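Local coordinates for proto-oncogene tyrosine-protein kinase receptor Ret (Danio rerio, PDB 7AMK), which acts as a receptor tyrosine kinase whose cadherin-like extracellular domains probably recognise GDNF together with its co-receptor GFR alpha 1, at residues A[1-5]-A[25-30]; A[22-26]-A[57-61]; A[36-40]-A[52-58]. The protein carries 4 engineered substitutions. All coordinates share one frame; numbering follows the deposited sequence.

Contact 1 (A[1-5]-A[25-30]); sequences LYFPQ and VISMRE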
ATOM      1  N   LEU A   1      -4.425 -38.522 -29.116  1.00 39.96           N
ATOM      2  CA  LEU A   1      -4.304 -39.618 -28.159  1.00 27.01           C
ATOM      3  C   LEU A   1      -3.795 -39.107 -26.828  1.00 22.46           C
ATOM      4  O   LEU A   1      -2.876 -38.314 -26.776  1.00 23.15           O
ATOM      5  CB  LEU A   1      -3.373 -40.700 -28.708  1.00 30.66           C
ATOM      6  CG  LEU A   1      -3.749 -41.261 -30.096  1.00 45.61           C
ATOM      7  CD1 LEU A   1      -2.635 -42.166 -30.667  1.00 35.86           C
ATOM      8  CD2 LEU A   1      -5.121 -41.975 -30.128  1.00 32.85           C
ATOM      9  N   TYR A   2      -4.421 -39.524 -25.735  1.00 27.39           N
ATOM     10  CA  TYR A   2      -3.809 -39.305 -24.434  1.00 25.26           C
ATOM     11  C   TYR A   2      -4.132 -40.492 -23.555  1.00 19.83           C
ATOM     12  O   TYR A   2      -5.002 -41.302 -23.872  1.00 23.37           O
ATOM     13  CB  TYR A   2      -4.263 -37.999 -23.764  1.00 33.46           C
ATOM     14  CG  TYR A   2      -5.731 -37.955 -23.345  1.00 35.02           C
ATOM     15  CD1 TYR A   2      -6.711 -37.622 -24.259  1.00 29.14           C
ATOM     16  CD2 TYR A   2      -6.127 -38.265 -22.028  1.00 34.14           C
ATOM     17  CE1 TYR A   2      -8.041 -37.560 -23.907  1.00 31.63           C
ATOM     18  CE2 TYR A   2      -7.472 -38.212 -21.653  1.00 32.07           C
ATOM     19  CZ  TYR A   2      -8.435 -37.853 -22.612  1.00 38.20           C
ATOM     20  OH  TYR A   2      -9.794 -37.782 -22.312  1.00 33.09           O
ATOM     21  N   PHE A   3      -3.400 -40.592 -22.457  1.00 28.90           N
ATOM     22  CA  PHE A   3      -3.489 -41.725 -21.555  1.00 23.32           C
ATOM     23  C   PHE A   3      -4.284 -41.341 -20.321  1.00 16.38           C
ATOM     24  O   PHE A   3      -3.918 -40.380 -19.629  1.00 18.94           O
ATOM     25  CB  PHE A   3      -2.090 -42.180 -21.166  1.00 26.36           C
ATOM     26  CG  PHE A   3      -1.299 -42.777 -22.299  1.00 25.70           C
ATOM     27  CD1 PHE A   3      -1.687 -43.962 -22.884  1.00 22.62           C
ATOM     28  CD2 PHE A   3      -0.136 -42.171 -22.739  1.00 30.90           C
ATOM     29  CE1 PHE A   3      -0.949 -44.523 -23.909  1.00 32.42           C
ATOM     30  CE2 PHE A   3       0.614 -42.722 -23.773  1.00 30.82           C
ATOM     31  CZ  PHE A   3       0.212 -43.900 -24.353  1.00 32.50           C
ATOM     32  N   PRO A   4      -5.390 -42.016 -20.021  1.00 16.84           N
ATOM     33  CA  PRO A   4      -6.131 -41.709 -18.794  1.00 16.73           C
ATOM     34  C   PRO A   4      -5.442 -42.202 -17.515  1.00 24.15           C
ATOM     35  O   PRO A   4      -5.960 -41.980 -16.417  1.00 14.25           O
ATOM     36  CB  PRO A   4      -7.459 -42.434 -19.017  1.00 20.24           C
ATOM     37  CG  PRO A   4      -7.073 -43.621 -19.894  1.00 23.35           C
ATOM     38  CD  PRO A   4      -6.085 -43.008 -20.861  1.00 19.80           C
ATOM     39  N   GLN A   5      -4.273 -42.821 -17.637  1.00 16.70           N
ATOM     40  CA  GLN A   5      -3.620 -43.516 -16.546  1.00 21.08           C
ATOM     41  C   GLN A   5      -2.117 -43.458 -16.804  1.00 27.44           C
ATOM     42  O   GLN A   5      -1.664 -43.841 -17.886  1.00 23.27           O
ATOM     43  CB  GLN A   5      -4.144 -44.958 -16.495  1.00 26.43           C
ATOM     44  CG  GLN A   5      -3.602 -45.777 -15.364  1.00 30.77           C
ATOM     45  CD  GLN A   5      -4.297 -47.116 -15.218  1.00 28.25           C
ATOM     46  OE1 GLN A   5      -5.405 -47.322 -15.721  1.00 32.00           O
ATOM     47  NE2 GLN A   5      -3.641 -48.038 -14.521  1.00 29.91           N
ATOM     48  N   VAL A  25      -3.259 -51.750 -22.094  1.00 21.40           N
ATOM     49  CA  VAL A  25      -2.982 -50.311 -22.077  1.00 17.44           C
ATOM     50  C   VAL A  25      -4.063 -49.602 -22.878  1.00 20.20           C
ATOM     51  O   VAL A  25      -4.378 -50.010 -24.006  1.00 20.07           O
ATOM     52  CB  VAL A  25      -1.602 -50.019 -22.692  1.00 19.37           C
ATOM     53  CG1 VAL A  25      -1.409 -48.531 -22.921  1.00 18.28           C
ATOM     54  CG2 VAL A  25      -0.496 -50.580 -21.842  1.00 18.22           C
ATOM     55  N   ILE A  26      -4.614 -48.518 -22.322  1.00 17.26           N
ATOM     56  CA  ILE A  26      -5.709 -47.776 -22.944  1.00 20.29           C
ATOM     57  C   ILE A  26      -5.196 -46.452 -23.495  1.00 21.09           C
ATOM     58  O   ILE A  26      -4.460 -45.726 -22.811  1.00 17.29           O
ATOM     59  CB  ILE A  26      -6.858 -47.517 -21.959  1.00 19.32           C
ATOM     60  CG1 ILE A  26      -7.385 -48.832 -21.406  1.00 18.97           C
ATOM     61  CG2 ILE A  26      -7.973 -46.690 -22.643  1.00 16.44           C
ATOM     62  CD1 ILE A  26      -8.180 -49.607 -22.406  1.00 21.54           C
ATOM     63  N   SER A  27      -5.613 -46.119 -24.715  1.00 18.36           N
ATOM     64  CA  SER A  27      -5.374 -44.793 -25.270  1.00 23.11           C
ATOM     65  C   SER A  27      -6.710 -44.190 -25.664  1.00 21.47           C
ATOM     66  O   SER A  27      -7.524 -44.855 -26.305  1.00 32.87           O
ATOM     67  CB  SER A  27      -4.449 -44.847 -26.494  1.00 31.90           C
ATOM     68  OG  SER A  27      -4.075 -43.549 -26.943  1.00 28.38           O
ATOM     69  N   MET A  28      -6.952 -42.951 -25.277  1.00 18.99           N
ATOM     70  CA  MET A  28      -8.203 -42.306 -25.638  1.00 23.12           C
ATOM     71  C   MET A  28      -8.025 -41.387 -26.839  1.00 27.44           C
ATOM     72  O   MET A  28      -7.023 -40.669 -26.948  1.00 26.62           O
ATOM     73  CB  MET A  28      -8.768 -41.561 -24.448  1.00 24.68           C
ATOM     74  CG  MET A  28      -9.185 -42.580 -23.402  1.00 22.10           C
ATOM     75  SD  MET A  28     -10.450 -41.953 -22.382  1.00 37.58           S
ATOM     76  CE  MET A  28     -11.840 -41.916 -23.520  1.00 24.05           C
ATOM     77  N   ARG A  29      -8.982 -41.456 -27.759  1.00 36.85           N
ATOM     78  CA  ARG A  29      -8.944 -40.649 -28.970  1.00 42.53           C
ATOM     79  C   ARG A  29      -9.359 -39.217 -28.676  1.00 40.53           C
ATOM     80  O   ARG A  29     -10.362 -38.965 -27.999  1.00 37.58           O
ATOM     81  CB  ARG A  29      -9.861 -41.242 -30.036  1.00 31.41           C
ATOM     82  CG  ARG A  29      -9.472 -42.646 -30.457  1.00 35.41           C
ATOM     83  CD  ARG A  29     -10.677 -43.411 -30.969  1.00 51.43           C
ATOM     84  NE  ARG A  29     -10.358 -44.392 -32.005  1.00 50.01           N
ATOM     85  CZ  ARG A  29     -10.049 -45.664 -31.783  1.00 50.87           C
ATOM     86  NH1 ARG A  29      -9.925 -46.146 -30.553  1.00 41.12           N
ATOM     87  NH2 ARG A  29      -9.861 -46.477 -32.822  1.00 55.18           N
ATOM     88  N   GLU A  30      -8.576 -38.281 -29.182  1.00 37.88           N
ATOM     89  CA  GLU A  30      -8.947 -36.881 -29.112  1.00 39.49           C
ATOM     90  C   GLU A  30      -9.752 -36.422 -30.321  1.00 33.69           C
ATOM     91  O   GLU A  30     -10.193 -35.270 -30.348  1.00 33.70           O
ATOM     92  CB  GLU A  30      -7.693 -36.037 -28.933  1.00 39.29           C
ATOM     93  CG  GLU A  30      -7.172 -36.119 -27.501  1.00 35.57           C
ATOM     94  CD  GLU A  30      -5.815 -35.504 -27.358  1.00 40.73           C
ATOM     95  OE1 GLU A  30      -4.921 -35.902 -28.127  1.00 47.83           O
ATOM     96  OE2 GLU A  30      -5.639 -34.618 -26.496  1.00 53.82           O
TER
HETATM   97  O   HOH W   1      -3.536 -44.783 -19.744  1.00 27.64           O
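Tyr-2 lays one face of its ring over Met-28, whose CB sits 4.3 Å from the ring centroid and 18° off the normal, a CH-pi contact displaced toward the rim. The sulfur stands obliquely to the same ring, a Met-aromatic contact, and the two side chains run side by side in the same direction. At the edge of the tyrosine ring, in its plane, Glu-30 brings CG to 3.6 Å from Tyr-2 CD1. The ring of Phe-3 turns an edge to Ile-26 O, which lies 3.3 Å from Phe-3 CD1. Separately, Phe-3 CE1 makes simple apolar packing with CG1 of Val-25.

Between these side chains the backbones make one antiparallel bridge, Tyr-2 with Met-28, a hydrogen-bonded pair. Met-28 N gives a straight bond of 2.9 Å to Tyr-2 O, and Tyr-2 N returns one of 3.1 Å to Met-28 O. In the first cadherin-like domain the bridge ties residues 1-5, which lead into strand 7-14, to the loop that leaves strand 21-24. Leu-149 and Ile-140, from strands 147-151 and 139-141, also touch Met-28, which places this side of the contact against the next domain.

The chain terminus is gripped separately. Leu-1 N forms a salt bridge of 2.8 Å with Glu-30 OE1, reached on the anti side and somewhat out of the carboxylate plane, and it also bonds to Glu-34. Glu-30 gets there with CG anti to its carbonyl carbon (chi1 -76°) and the chain extended beyond. Leu-1 CB and CD2 cover Ser-27 OG, a buried hydroxyl for which the model has no polar partner. Farther along, Pro-4 CD rests 4.0 Å from Met-28 CG.

Contact 2 (A[22-26]-A[57-61]); sequences LLQVI and SGVLY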
ATOM      1  N   LEU A  22      -1.530 -60.177 -19.965  1.00 25.99           N
ATOM      2  CA  LEU A  22      -1.124 -59.555 -18.704  1.00 24.93           C
ATOM      3  C   LEU A  22      -1.981 -58.354 -18.339  1.00 23.12           C
ATOM      4  O   LEU A  22      -2.434 -58.227 -17.192  1.00 24.45           O
ATOM      5  CB  LEU A  22       0.350 -59.117 -18.770  1.00 20.74           C
ATOM      6  CG  LEU A  22       1.374 -60.216 -19.076  1.00 32.46           C
ATOM      7  CD1 LEU A  22       2.797 -59.652 -19.212  1.00 23.17           C
ATOM      8  CD2 LEU A  22       1.340 -61.339 -18.023  1.00 28.86           C
ATOM      9  N   LEU A  23      -2.209 -57.462 -19.295  1.00 19.10           N
ATOM     10  CA  LEU A  23      -2.995 -56.263 -19.057  1.00 22.94           C
ATOM     11  C   LEU A  23      -3.200 -55.582 -20.402  1.00 18.62           C
ATOM     12  O   LEU A  23      -2.587 -55.953 -21.405  1.00 21.95           O
ATOM     13  CB  LEU A  23      -2.316 -55.319 -18.049  1.00 17.48           C
ATOM     14  CG  LEU A  23      -0.839 -54.951 -18.306  1.00 21.38           C
ATOM     15  CD1 LEU A  23      -0.641 -53.827 -19.356  1.00 17.84           C
ATOM     16  CD2 LEU A  23      -0.130 -54.601 -17.003  1.00 25.81           C
ATOM     17  N   GLN A  24      -4.078 -54.584 -20.406  1.00 23.08           N
ATOM     18  CA  GLN A  24      -4.432 -53.824 -21.597  1.00 17.89           C
ATOM     19  C   GLN A  24      -4.198 -52.338 -21.341  1.00 20.47           C
ATOM     20  O   GLN A  24      -4.821 -51.754 -20.445  1.00 18.67           O
ATOM     21  CB  GLN A  24      -5.884 -54.078 -21.981  1.00 18.28           C
ATOM     22  CG  GLN A  24      -6.290 -53.347 -23.253  1.00 20.37           C
ATOM     23  CD  GLN A  24      -7.785 -53.403 -23.458  1.00 25.62           C
ATOM     24  OE1 GLN A  24      -8.462 -54.223 -22.838  1.00 26.33           O
ATOM     25  NE2 GLN A  24      -8.317 -52.518 -24.316  1.00 21.45           N
ATOM     26  N   VAL A  25      -3.259 -51.750 -22.094  1.00 21.40           N
ATOM     27  CA  VAL A  25      -2.982 -50.311 -22.077  1.00 17.44           C
ATOM     28  C   VAL A  25      -4.063 -49.602 -22.878  1.00 20.20           C
ATOM     29  O   VAL A  25      -4.378 -50.010 -24.006  1.00 20.07           O
ATOM     30  CB  VAL A  25      -1.602 -50.019 -22.692  1.00 19.37           C
ATOM     31  CG1 VAL A  25      -1.409 -48.531 -22.921  1.00 18.28           C
ATOM     32  CG2 VAL A  25      -0.496 -50.580 -21.842  1.00 18.22           C
ATOM     33  N   ILE A  26      -4.614 -48.518 -22.322  1.00 17.26           N
ATOM     34  CA  ILE A  26      -5.709 -47.776 -22.944  1.00 20.29           C
ATOM     35  C   ILE A  26      -5.196 -46.452 -23.495  1.00 21.09           C
ATOM     36  O   ILE A  26      -4.460 -45.726 -22.811  1.00 17.29           O
ATOM     37  CB  ILE A  26      -6.858 -47.517 -21.959  1.00 19.32           C
ATOM     38  CG1 ILE A  26      -7.385 -48.832 -21.406  1.00 18.97           C
ATOM     39  CG2 ILE A  26      -7.973 -46.690 -22.643  1.00 16.44           C
ATOM     40  CD1 ILE A  26      -8.180 -49.607 -22.406  1.00 21.54           C
ATOM     41  N   SER A  57      -4.745 -53.586 -30.278  1.00 28.91           N
ATOM     42  CA  SER A  57      -5.558 -53.650 -29.078  1.00 23.88           C
ATOM     43  C   SER A  57      -4.840 -53.118 -27.848  1.00 22.48           C
ATOM     44  O   SER A  57      -5.504 -52.745 -26.879  1.00 26.69           O
ATOM     45  CB  SER A  57      -6.025 -55.093 -28.831  1.00 24.19           C
ATOM     46  OG  SER A  57      -4.971 -55.933 -28.377  1.00 28.75           O
ATOM     47  N   GLY A  58      -3.515 -53.025 -27.875  1.00 22.68           N
ATOM     48  CA  GLY A  58      -2.824 -52.567 -26.685  1.00 21.55           C
ATOM     49  C   GLY A  58      -2.729 -53.597 -25.581  1.00 20.94           C
ATOM     50  O   GLY A  58      -2.329 -53.258 -24.468  1.00 20.04           O
ATOM     51  N   VAL A  59      -3.090 -54.844 -25.844  1.00 21.57           N
ATOM     52  CA  VAL A  59      -2.958 -55.893 -24.838  1.00 21.26           C
ATOM     53  C   VAL A  59      -1.499 -56.320 -24.764  1.00 21.88           C
ATOM     54  O   VAL A  59      -0.863 -56.569 -25.788  1.00 22.86           O
ATOM     55  CB  VAL A  59      -3.876 -57.080 -25.162  1.00 23.45           C
ATOM     56  CG1 VAL A  59      -3.597 -58.244 -24.198  1.00 22.00           C
ATOM     57  CG2 VAL A  59      -5.355 -56.634 -25.117  1.00 21.55           C
ATOM     58  N   LEU A  60      -0.959 -56.377 -23.552  1.00 23.77           N
ATOM     59  CA  LEU A  60       0.417 -56.803 -23.319  1.00 23.92           C
ATOM     60  C   LEU A  60       0.443 -58.288 -22.960  1.00 22.33           C
ATOM     61  O   LEU A  60      -0.307 -58.733 -22.083  1.00 21.71           O
ATOM     62  CB  LEU A  60       1.044 -55.963 -22.207  1.00 20.76           C
ATOM     63  CG  LEU A  60       2.484 -56.162 -21.748  1.00 23.23           C
ATOM     64  CD1 LEU A  60       3.464 -55.800 -22.859  1.00 22.21           C
ATOM     65  CD2 LEU A  60       2.737 -55.303 -20.514  1.00 24.82           C
ATOM     66  N   TYR A  61       1.301 -59.045 -23.648  1.00 23.39           N
ATOM     67  CA  TYR A  61       1.417 -60.496 -23.539  1.00 26.67           C
ATOM     68  C   TYR A  61       2.832 -60.910 -23.139  1.00 31.13           C
ATOM     69  O   TYR A  61       3.826 -60.270 -23.511  1.00 26.70           O
ATOM     70  CB  TYR A  61       1.096 -61.199 -24.881  1.00 28.02           C
ATOM     71  CG  TYR A  61      -0.320 -61.085 -25.371  1.00 30.32           C
ATOM     72  CD1 TYR A  61      -1.286 -62.001 -24.973  1.00 25.77           C
ATOM     73  CD2 TYR A  61      -0.689 -60.078 -26.264  1.00 26.53           C
ATOM     74  CE1 TYR A  61      -2.597 -61.894 -25.429  1.00 29.82           C
ATOM     75  CE2 TYR A  61      -1.991 -59.971 -26.724  1.00 26.36           C
ATOM     76  CZ  TYR A  61      -2.939 -60.881 -26.300  1.00 25.55           C
ATOM     77  OH  TYR A  61      -4.232 -60.776 -26.745  1.00 39.34           O
TER
HETATM   78  O   HOH W   2      -6.225 -50.624 -25.558  1.00 20.09           O
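Ser-57 meets Gln-24 through its backbone carbonyl, with Gln-24 CG 3.8 Å from Ser-57 O. A water joins them too: it donates to Ser-57 O and to Val-25 O and accepts from Gln-24 NE2, so one molecule links both backbones and the Gln-24 amide. The serine hydroxyl turns back to its own segment and takes a weak bond from Val-59 N.

Gly-58 follows with a positive phi. Gly-58 O accepts from Val-25 N at 3.0 Å, the donor standing 38° above the carbonyl plane.

At Val-59 the strand proper begins, antiparallel to 22-24 with 162° between their directions. Val-59 and Gln-24 form a non-hydrogen-bonded pair, CA to CA only 4.1 Å, and Val-59 CG2 packs against Gln-24 CG at 3.9 Å. Gln-24 extends past it with CG anti to the backbone N (chi1 -178°), and its amide ends on Gln-151 and Glu-186.

Leu-60 is the hydrogen-bonded partner of Leu-23. Its N gives a nearly straight bond of 2.7 Å to Leu-23 O, and its O accepts from Leu-22 N at 2.8 Å. The two leucines lie side by side, Leu-60 CD2 3.9 Å from Leu-23 CD1. Last comes Tyr-61, whose carbonyl carbon touches Leu-22 CD1.

Within the three-stranded antiparallel sheet, 59-62 is the middle strand, between 21-24 and 51-53. Leu-23 and Leu-60 face Val-109 of strand 106-114, whereas Gln-24 and Val-59 turn to Phe-155 of helix 155-160.

Contact 3 (A[36-40]-A[52-58]); sequences PYFFL and HIDEASG. With NAG (2-acetamido-2-deoxy-beta-D-glucopyranose), chain O.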
ATOM      1  N   PRO A  36      -5.077 -45.537 -32.541  1.00 37.80           N
ATOM      2  CA  PRO A  36      -3.818 -45.757 -31.815  1.00 35.26           C
ATOM      3  C   PRO A  36      -3.010 -46.948 -32.319  1.00 27.16           C
ATOM      4  O   PRO A  36      -3.545 -47.982 -32.719  1.00 33.10           O
ATOM      5  CB  PRO A  36      -4.292 -45.981 -30.371  1.00 27.81           C
ATOM      6  CG  PRO A  36      -5.642 -46.560 -30.513  1.00 27.44           C
ATOM      7  CD  PRO A  36      -6.245 -46.030 -31.786  1.00 32.49           C
ATOM      8  N   TYR A  37      -1.694 -46.771 -32.311  1.00 27.55           N
ATOM      9  CA  TYR A  37      -0.723 -47.817 -32.611  1.00 32.13           C
ATOM     10  C   TYR A  37       0.165 -47.954 -31.394  1.00 28.29           C
ATOM     11  O   TYR A  37       0.948 -47.046 -31.089  1.00 27.04           O
ATOM     12  CB  TYR A  37       0.146 -47.491 -33.817  1.00 30.24           C
ATOM     13  CG  TYR A  37      -0.556 -47.352 -35.138  1.00 40.91           C
ATOM     14  CD1 TYR A  37      -1.160 -46.157 -35.496  1.00 41.48           C
ATOM     15  CD2 TYR A  37      -0.553 -48.393 -36.058  1.00 41.63           C
ATOM     16  CE1 TYR A  37      -1.763 -46.008 -36.711  1.00 39.38           C
ATOM     17  CE2 TYR A  37      -1.157 -48.256 -37.271  1.00 46.52           C
ATOM     18  CZ  TYR A  37      -1.763 -47.058 -37.595  1.00 45.35           C
ATOM     19  OH  TYR A  37      -2.370 -46.912 -38.818  1.00 47.81           O
ATOM     20  N   PHE A  38       0.057 -49.089 -30.728  1.00 26.15           N
ATOM     21  CA  PHE A  38       0.814 -49.371 -29.524  1.00 25.10           C
ATOM     22  C   PHE A  38       2.118 -50.070 -29.872  1.00 26.14           C
ATOM     23  O   PHE A  38       2.189 -50.834 -30.834  1.00 27.34           O
ATOM     24  CB  PHE A  38       0.005 -50.273 -28.597  1.00 23.85           C
ATOM     25  CG  PHE A  38      -1.316 -49.707 -28.185  1.00 22.87           C
ATOM     26  CD1 PHE A  38      -1.424 -48.937 -27.030  1.00 21.63           C
ATOM     27  CD2 PHE A  38      -2.458 -49.978 -28.919  1.00 23.32           C
ATOM     28  CE1 PHE A  38      -2.651 -48.423 -26.636  1.00 21.22           C
ATOM     29  CE2 PHE A  38      -3.691 -49.470 -28.513  1.00 24.64           C
ATOM     30  CZ  PHE A  38      -3.776 -48.691 -27.362  1.00 21.24           C
ATOM     31  N   PHE A  39       3.134 -49.855 -29.041  1.00 25.76           N
ATOM     32  CA  PHE A  39       4.413 -50.519 -29.217  1.00 26.73           C
ATOM     33  C   PHE A  39       5.221 -50.442 -27.927  1.00 26.46           C
ATOM     34  O   PHE A  39       5.061 -49.510 -27.128  1.00 31.26           O
ATOM     35  CB  PHE A  39       5.186 -49.895 -30.385  1.00 28.47           C
ATOM     36  CG  PHE A  39       5.221 -48.393 -30.364  1.00 32.10           C
ATOM     37  CD1 PHE A  39       4.157 -47.644 -30.863  1.00 28.46           C
ATOM     38  CD2 PHE A  39       6.333 -47.720 -29.879  1.00 28.81           C
ATOM     39  CE1 PHE A  39       4.207 -46.255 -30.871  1.00 28.70           C
ATOM     40  CE2 PHE A  39       6.379 -46.332 -29.875  1.00 35.75           C
ATOM     41  CZ  PHE A  39       5.309 -45.597 -30.368  1.00 30.93           C
ATOM     42  N   LEU A  40       6.116 -51.421 -27.753  1.00 26.69           N
ATOM     43  CA  LEU A  40       7.048 -51.446 -26.623  1.00 28.91           C
ATOM     44  C   LEU A  40       8.268 -50.574 -26.877  1.00 33.57           C
ATOM     45  O   LEU A  40       8.791 -50.513 -27.992  1.00 40.90           O
ATOM     46  CB  LEU A  40       7.516 -52.872 -26.323  1.00 33.18           C
ATOM     47  CG  LEU A  40       6.458 -53.751 -25.654  1.00 31.70           C
ATOM     48  CD1 LEU A  40       6.860 -55.206 -25.644  1.00 30.04           C
ATOM     49  CD2 LEU A  40       6.229 -53.269 -24.254  1.00 31.20           C
ATOM     50  N   HIS A  52       5.343 -58.841 -25.448  1.00 29.52           N
ATOM     51  CA  HIS A  52       4.840 -58.419 -26.748  1.00 29.19           C
ATOM     52  C   HIS A  52       3.539 -57.659 -26.535  1.00 26.28           C
ATOM     53  O   HIS A  52       2.690 -58.113 -25.768  1.00 24.93           O
ATOM     54  CB  HIS A  52       4.627 -59.635 -27.652  1.00 32.68           C
ATOM     55  CG  HIS A  52       3.743 -59.373 -28.835  1.00 38.96           C
ATOM     56  ND1 HIS A  52       4.208 -58.810 -30.008  1.00 44.77           N
ATOM     57  CD2 HIS A  52       2.425 -59.618 -29.032  1.00 31.57           C
ATOM     58  CE1 HIS A  52       3.211 -58.703 -30.869  1.00 36.58           C
ATOM     59  NE2 HIS A  52       2.119 -59.185 -30.301  1.00 38.86           N
ATOM     60  N   ILE A  53       3.391 -56.496 -27.172  1.00 25.66           N
ATOM     61  CA  ILE A  53       2.158 -55.717 -27.085  1.00 31.20           C
ATOM     62  C   ILE A  53       1.476 -55.757 -28.439  1.00 25.68           C
ATOM     63  O   ILE A  53       2.124 -55.611 -29.480  1.00 26.96           O
ATOM     64  CB  ILE A  53       2.390 -54.264 -26.603  1.00 26.05           C
ATOM     65  CG1 ILE A  53       1.116 -53.705 -25.935  1.00 24.57           C
ATOM     66  CG2 ILE A  53       2.834 -53.341 -27.750  1.00 29.00           C
ATOM     67  CD1 ILE A  53       1.246 -52.268 -25.394  1.00 24.68           C
ATOM     68  N   ASP A  54       0.176 -55.998 -28.426  1.00 30.05           N
ATOM     69  CA  ASP A  54      -0.564 -56.017 -29.674  1.00 28.20           C
ATOM     70  C   ASP A  54      -0.731 -54.590 -30.178  1.00 26.32           C
ATOM     71  O   ASP A  54      -1.271 -53.733 -29.468  1.00 25.09           O
ATOM     72  CB  ASP A  54      -1.910 -56.691 -29.467  1.00 27.62           C
ATOM     73  CG  ASP A  54      -2.641 -56.875 -30.741  1.00 31.57           C
ATOM     74  OD1 ASP A  54      -3.054 -55.854 -31.329  1.00 31.70           O
ATOM     75  OD2 ASP A  54      -2.759 -58.036 -31.180  1.00 51.75           O
ATOM     76  N   GLU A  55      -0.252 -54.343 -31.399  1.00 27.80           N
ATOM     77  CA  GLU A  55      -0.233 -52.998 -31.964  1.00 28.11           C
ATOM     78  C   GLU A  55      -1.622 -52.359 -32.012  1.00 28.96           C
ATOM     79  O   GLU A  55      -1.737 -51.140 -31.825  1.00 31.92           O
ATOM     80  CB  GLU A  55       0.389 -53.038 -33.354  1.00 30.14           C
ATOM     81  CG  GLU A  55       0.735 -51.679 -33.950  1.00 30.82           C
ATOM     82  CD  GLU A  55       1.415 -51.800 -35.314  1.00 39.01           C
ATOM     83  OE1 GLU A  55       2.492 -52.424 -35.374  1.00 49.01           O
ATOM     84  OE2 GLU A  55       0.876 -51.288 -36.323  1.00 39.66           O
ATOM     85  N   ALA A  56      -2.682 -53.144 -32.243  1.00 27.86           N
ATOM     86  CA  ALA A  56      -4.043 -52.614 -32.410  1.00 27.70           C
ATOM     87  C   ALA A  56      -4.852 -52.567 -31.124  1.00 29.68           C
ATOM     88  O   ALA A  56      -5.603 -51.612 -30.912  1.00 27.36           O
ATOM     89  CB  ALA A  56      -4.830 -53.439 -33.426  1.00 29.22           C
ATOM     90  N   SER A  57      -4.745 -53.586 -30.278  1.00 28.91           N
ATOM     91  CA  SER A  57      -5.558 -53.650 -29.078  1.00 23.88           C
ATOM     92  C   SER A  57      -4.840 -53.118 -27.848  1.00 22.48           C
ATOM     93  O   SER A  57      -5.504 -52.745 -26.879  1.00 26.69           O
ATOM     94  CB  SER A  57      -6.025 -55.093 -28.831  1.00 24.19           C
ATOM     95  OG  SER A  57      -4.971 -55.933 -28.377  1.00 28.75           O
ATOM     96  N   GLY A  58      -3.515 -53.025 -27.875  1.00 22.68           N
ATOM     97  CA  GLY A  58      -2.824 -52.567 -26.685  1.00 21.55           C
ATOM     98  C   GLY A  58      -2.729 -53.597 -25.581  1.00 20.94           C
ATOM     99  O   GLY A  58      -2.329 -53.258 -24.468  1.00 20.04           O
TER
HETATM  100  C1  NAG O 604      10.045 -62.794 -28.525  1.00 73.74           C
HETATM  101  C2  NAG O 604      10.163 -61.670 -29.544  1.00 74.84           C
HETATM  102  C3  NAG O 604      10.897 -62.174 -30.779  1.00 84.15           C
HETATM  103  C4  NAG O 604      12.257 -62.742 -30.387  1.00 91.48           C
HETATM  104  C5  NAG O 604      12.138 -63.788 -29.271  1.00 78.72           C
HETATM  105  C6  NAG O 604      13.487 -64.183 -28.703  1.00 74.12           C
HETATM  106  C7  NAG O 604       8.437 -59.921 -29.511  1.00 68.05           C
HETATM  107  C8  NAG O 604       7.066 -59.519 -29.972  1.00 54.75           C
HETATM  108  N2  NAG O 604       8.860 -61.128 -29.905  1.00 75.61           N
HETATM  109  O3  NAG O 604      11.054 -61.094 -31.693  1.00 76.76           O
HETATM  110  O4  NAG O 604      12.884 -63.337 -31.518  1.00 97.52           O
HETATM  111  O5  NAG O 604      11.368 -63.269 -28.171  1.00 67.29           O
HETATM  112  O6  NAG O 604      13.521 -65.528 -28.246  1.00 68.27           O
HETATM  113  O7  NAG O 604       9.127 -59.187 -28.813  1.00 67.30           O
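An Asx turn at Asp-54 shapes the link between strands 51-53 and 59-62 of the first cadherin-like domain, and strand 37-40, at the margin of the domain's four-stranded sheet, packs against that turn. Asp-54 OD1 accepts two backbone bonds, from Ala-56 N at 2.9 Å, nearly along the C-O axis, and from Ser-57 N, from above the carboxylate plane. Gly-58 N closes the turn on Asp-54 O.

Held in this shape, the turn presents Glu-55 O to Phe-38 N. The bond is 2.9 Å long and almost linear, and it uses a carbonyl lone pair. Phe-38 then directs its ring into the turn, with CG anti to the carbonyl carbon (chi1 -58°). Gly-58 CA lies over one ring face, 3.5 Å from the centroid and 16° off the normal, a CH-pi contact. The carbonyls of Glu-55 and Ala-56 line the edge of the same ring.

Ile-53 packs against strand 37-40. Its CG2 branch approaches Phe-39 CA at 3.6 Å and also touches Leu-40, while CD1 reaches Phe-38 CB. Toward solvent, the extended Glu-55 side chain crosses Tyr-37, their carboxylate and ring planes 50° apart. From the adjacent strand 83-92, Val-89 touches both Leu-40 and Ile-53.

The N-acetylglucosamine of a protein-attached glycan lies beside His-52, though its modelled approach is too short to be taken at face value. On the Tyr-37 side, Glu-55 OE2 lies in the ring plane, 3.2 Å from Tyr-37 CD2.

Overall arrangement
All three contacts belong to the first cadherin-like domain. Contacts 1 and 2 share Val-25 and Ile-26, where strand 21-24 runs out into the loop that meets the N-terminus, and their centres are about 12 Å apart. Contacts 2 and 3 are closer, about 7 Å between centres, and share Ser-57 and Gly-58; Tyr-61 N bonds to His-52 O at 2.7 Å, and Val-59 O probably accepts from Asp-54 N, 2.9 Å away. Val-25 O also lies 3.5 Å from Phe-38 CE1, and Leu-1 packs on Pro-36. The glycan sugar borders contact 3, whereas a bound calcium ion is about 13 Å from the Tyr-2 side chain in contact 1.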